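PDB 2DGJ: hypothetical protein ebhA from Staphylococcus aureus, which is probably a cell wall-associated adhesin that binds extracellular matrix, this fragment being part of its rod of linked three-helix bundles. Local coordinates for residues N92-Q98 against K172-T178. Numbering follows the deposited sequence.
Sequences NHITNAQ and KQTGGNT
The side-chain amide of Gln98 meets the 172-178 loop at its NE2 edge, where NE2 donates to Thr178 O at 3.0 Å. That acceptor lies close to the amide plane. Gly176 O lies off one face, displaced toward the CG end, 4.2 Å from Gln98 CD. Leu125 and Met129 of helix 112-135 also touch this side chain. At the other end of the amide, OE1 accepts from Thr95 N at 2.8 Å. Gln98 N returns a weak bond to Thr95 OG1, which completes a capping box at the start of helix 96-108. The two bonds of the amide hold its rotation. Lys172 O lies over one face of the Asn96 amide, 3.2 Å from CG. Asn96 ND2 is 2.9 Å from this oxygen, but the angle is poor for a hydrogen bond. The oxygen instead accepts from Asn96 N, in the carbonyl plane and on a lone pair, with an N-H...O angle of 163°.

The contact joins the first turn of helix 96-108, in the GA module, to the loop between helices 153-170 and 180-194, in the FIVAR domain. It thus ties neighbouring parts of the helical rod together. One water accepts from Ala97 N and donates to Lys172 O, extending the link between helix start and loop. The Ala97 methyl lies 3.4 Å from Gly175 O. Asn177 centres an inverse gamma turn, and its OD1 approaches Gln98 CA. Lys172 runs past Ile94 O in a fully extended chain, with chi2 to chi4 all near 180°. Its NZ donates to Asn92 O at 2.5 Å, an unusually short and therefore doubtful length. Thr95 OG1 sits 3.2 Å from both Gly175 O and Gly176 O.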
ATOM      1  N   ASN A  92     -10.119 -18.862  -5.034  1.00 17.47           N
ATOM      2  CA  ASN A  92     -10.728 -20.027  -5.680  1.00 17.68           C
ATOM      3  C   ASN A  92     -10.887 -19.952  -7.200  1.00 17.69           C
ATOM      4  O   ASN A  92     -11.476 -20.849  -7.798  1.00 17.91           O
ATOM      5  CB  ASN A  92     -12.123 -20.279  -5.095  1.00 18.00           C
ATOM      6  CG  ASN A  92     -12.184 -20.075  -3.597  1.00 18.36           C
ATOM      7  OD1 ASN A  92     -11.509 -20.764  -2.833  1.00 18.58           O
ATOM      8  ND2 ASN A  92     -13.010 -19.124  -3.163  1.00 18.50           N
ATOM      9  N   HIS A  93     -10.366 -18.914  -7.839  1.00 17.52           N
ATOM     10  CA  HIS A  93     -10.554 -18.800  -9.280  1.00 17.31           C
ATOM     11  C   HIS A  93      -9.321 -18.895 -10.160  1.00 17.13           C
ATOM     12  O   HIS A  93      -9.429 -19.274 -11.326  1.00 17.22           O
ATOM     13  CB  HIS A  93     -11.320 -17.510  -9.560  1.00 17.42           C
ATOM     14  CG  HIS A  93     -12.572 -17.387  -8.752  1.00 17.30           C
ATOM     15  ND1 HIS A  93     -13.706 -18.127  -9.008  1.00 17.43           N
ATOM     16  CD2 HIS A  93     -12.847 -16.651  -7.646  1.00 17.41           C
ATOM     17  CE1 HIS A  93     -14.621 -17.857  -8.106  1.00 17.40           C
ATOM     18  NE2 HIS A  93     -14.131 -16.964  -7.259  1.00 17.59           N
ATOM     19  N   ILE A  94      -8.151 -18.558  -9.625  1.00 16.86           N
ATOM     20  CA  ILE A  94      -6.931 -18.647 -10.416  1.00 16.68           C
ATOM     21  C   ILE A  94      -6.626 -20.108 -10.757  1.00 16.58           C
ATOM     22  O   ILE A  94      -7.017 -21.019 -10.023  1.00 16.56           O
ATOM     23  CB  ILE A  94      -5.720 -18.056  -9.664  1.00 16.46           C
ATOM     24  CG1 ILE A  94      -5.534 -18.779  -8.329  1.00 16.51           C
ATOM     25  CG2 ILE A  94      -5.919 -16.567  -9.453  1.00 16.43           C
ATOM     26  CD1 ILE A  94      -4.295 -18.358  -7.569  1.00 16.44           C
ATOM     27  N   THR A  95      -5.930 -20.333 -11.868  1.00 16.43           N
ATOM     28  CA  THR A  95      -5.583 -21.688 -12.285  1.00 16.25           C
ATOM     29  C   THR A  95      -4.341 -22.128 -11.519  1.00 16.20           C
ATOM     30  O   THR A  95      -3.643 -21.298 -10.926  1.00 16.17           O
ATOM     31  CB  THR A  95      -5.285 -21.750 -13.798  1.00 16.19           C
ATOM     32  OG1 THR A  95      -4.162 -20.912 -14.093  1.00 16.18           O
ATOM     33  CG2 THR A  95      -6.493 -21.274 -14.610  1.00 16.09           C
ATOM     34  N   ASN A  96      -4.065 -23.429 -11.530  1.00 16.08           N
ATOM     35  CA  ASN A  96      -2.906 -23.955 -10.827  1.00 15.97           C
ATOM     36  C   ASN A  96      -1.628 -23.270 -11.296  1.00 15.85           C
ATOM     37  O   ASN A  96      -0.763 -22.939 -10.489  1.00 15.62           O
ATOM     38  CB  ASN A  96      -2.794 -25.466 -11.033  1.00 15.91           C
ATOM     39  CG  ASN A  96      -3.985 -26.222 -10.470  1.00 15.84           C
ATOM     40  OD1 ASN A  96      -4.488 -25.892  -9.398  1.00 15.79           O
ATOM     41  ND2 ASN A  96      -4.428 -27.253 -11.182  1.00 15.92           N
ATOM     42  N   ALA A  97      -1.519 -23.050 -12.601  1.00 15.92           N
ATOM     43  CA  ALA A  97      -0.339 -22.403 -13.163  1.00 16.15           C
ATOM     44  C   ALA A  97      -0.199 -20.993 -12.613  1.00 16.32           C
ATOM     45  O   ALA A  97       0.908 -20.542 -12.307  1.00 16.36           O
ATOM     46  CB  ALA A  97      -0.434 -22.363 -14.684  1.00 16.14           C
ATOM     47  N   GLN A  98      -1.326 -20.297 -12.490  1.00 16.47           N
ATOM     48  CA  GLN A  98      -1.313 -18.937 -11.975  1.00 16.74           C
ATOM     49  C   GLN A  98      -0.950 -18.972 -10.501  1.00 16.95           C
ATOM     50  O   GLN A  98      -0.206 -18.120 -10.017  1.00 16.93           O
ATOM     51  CB  GLN A  98      -2.686 -18.275 -12.149  1.00 16.72           C
ATOM     52  CG  GLN A  98      -3.163 -18.185 -13.586  1.00 16.66           C
ATOM     53  CD  GLN A  98      -4.503 -17.478 -13.721  1.00 16.65           C
ATOM     54  OE1 GLN A  98      -5.457 -17.791 -13.011  1.00 16.42           O
ATOM     55  NE2 GLN A  98      -4.584 -16.527 -14.646  1.00 16.67           N
ATOM     56  N   LYS A 172      -8.644 -24.730 -14.398  1.00 19.30           N
ATOM     57  CA  LYS A 172      -7.616 -24.691 -13.368  1.00 19.55           C
ATOM     58  C   LYS A 172      -6.506 -25.718 -13.576  1.00 19.71           C
ATOM     59  O   LYS A 172      -5.346 -25.467 -13.241  1.00 19.74           O
ATOM     60  CB  LYS A 172      -8.254 -24.895 -11.990  1.00 19.53           C
ATOM     61  CG  LYS A 172      -9.271 -23.838 -11.597  1.00 19.54           C
ATOM     62  CD  LYS A 172      -9.799 -24.087 -10.196  1.00 19.67           C
ATOM     63  CE  LYS A 172     -10.838 -23.058  -9.810  1.00 19.93           C
ATOM     64  NZ  LYS A 172     -11.380 -23.303  -8.446  1.00 20.20           N
ATOM     65  N   GLN A 173      -6.860 -26.872 -14.131  1.00 19.79           N
ATOM     66  CA  GLN A 173      -5.882 -27.927 -14.349  1.00 19.95           C
ATOM     67  C   GLN A 173      -4.959 -27.713 -15.538  1.00 19.81           C
ATOM     68  O   GLN A 173      -3.772 -28.037 -15.472  1.00 19.80           O
ATOM     69  CB  GLN A 173      -6.580 -29.279 -14.515  1.00 20.41           C
ATOM     70  CG  GLN A 173      -6.954 -29.965 -13.206  1.00 21.24           C
ATOM     71  CD  GLN A 173      -7.425 -31.399 -13.412  1.00 21.82           C
ATOM     72  OE1 GLN A 173      -8.491 -31.642 -13.984  1.00 22.03           O
ATOM     73  NE2 GLN A 173      -6.626 -32.356 -12.952  1.00 22.29           N
ATOM     74  N   THR A 174      -5.498 -27.172 -16.628  1.00 19.69           N
ATOM     75  CA  THR A 174      -4.695 -26.977 -17.830  1.00 19.61           C
ATOM     76  C   THR A 174      -4.505 -25.526 -18.243  1.00 19.57           C
ATOM     77  O   THR A 174      -3.700 -25.237 -19.126  1.00 19.44           O
ATOM     78  CB  THR A 174      -5.292 -27.756 -19.030  1.00 19.58           C
ATOM     79  OG1 THR A 174      -6.597 -27.250 -19.337  1.00 19.52           O
ATOM     80  CG2 THR A 174      -5.398 -29.231 -18.693  1.00 19.48           C
ATOM     81  N   GLY A 175      -5.245 -24.619 -17.613  1.00 19.68           N
ATOM     82  CA  GLY A 175      -5.119 -23.212 -17.944  1.00 19.69           C
ATOM     83  C   GLY A 175      -3.757 -22.680 -17.555  1.00 19.76           C
ATOM     84  O   GLY A 175      -3.305 -22.906 -16.434  1.00 19.91           O
ATOM     85  N   GLY A 176      -3.100 -21.973 -18.472  1.00 19.77           N
ATOM     86  CA  GLY A 176      -1.780 -21.430 -18.196  1.00 19.92           C
ATOM     87  C   GLY A 176      -1.785 -20.224 -17.273  1.00 20.09           C
ATOM     88  O   GLY A 176      -2.835 -19.811 -16.781  1.00 20.10           O
ATOM     89  N   ASN A 177      -0.603 -19.658 -17.032  1.00 20.18           N
ATOM     90  CA  ASN A 177      -0.467 -18.495 -16.165  1.00 20.19           C
ATOM     91  C   ASN A 177      -0.859 -17.239 -16.931  1.00 20.20           C
ATOM     92  O   ASN A 177      -0.043 -16.337 -17.125  1.00 20.07           O
ATOM     93  CB  ASN A 177       0.979 -18.382 -15.672  1.00 20.23           C
ATOM     94  CG  ASN A 177       1.220 -17.130 -14.849  1.00 20.29           C
ATOM     95  OD1 ASN A 177       0.472 -16.829 -13.921  1.00 20.32           O
ATOM     96  ND2 ASN A 177       2.277 -16.399 -15.181  1.00 20.27           N
ATOM     97  N   THR A 178      -2.116 -17.193 -17.363  1.00 20.25           N
ATOM     98  CA  THR A 178      -2.629 -16.055 -18.120  1.00 20.35           C
ATOM     99  C   THR A 178      -2.481 -14.767 -17.320  1.00 20.51           C
ATOM    100  O   THR A 178      -2.628 -14.767 -16.095  1.00 20.52           O
ATOM    101  CB  THR A 178      -4.112 -16.254 -18.467  1.00 20.27           C
ATOM    102  OG1 THR A 178      -4.270 -17.507 -19.140  1.00 20.19           O
ATOM    103  CG2 THR A 178      -4.624 -15.121 -19.363  1.00 20.25           C
TER
HETATM  104  O   HOH W   1      -3.135 -24.499 -14.483  1.00  7.01           O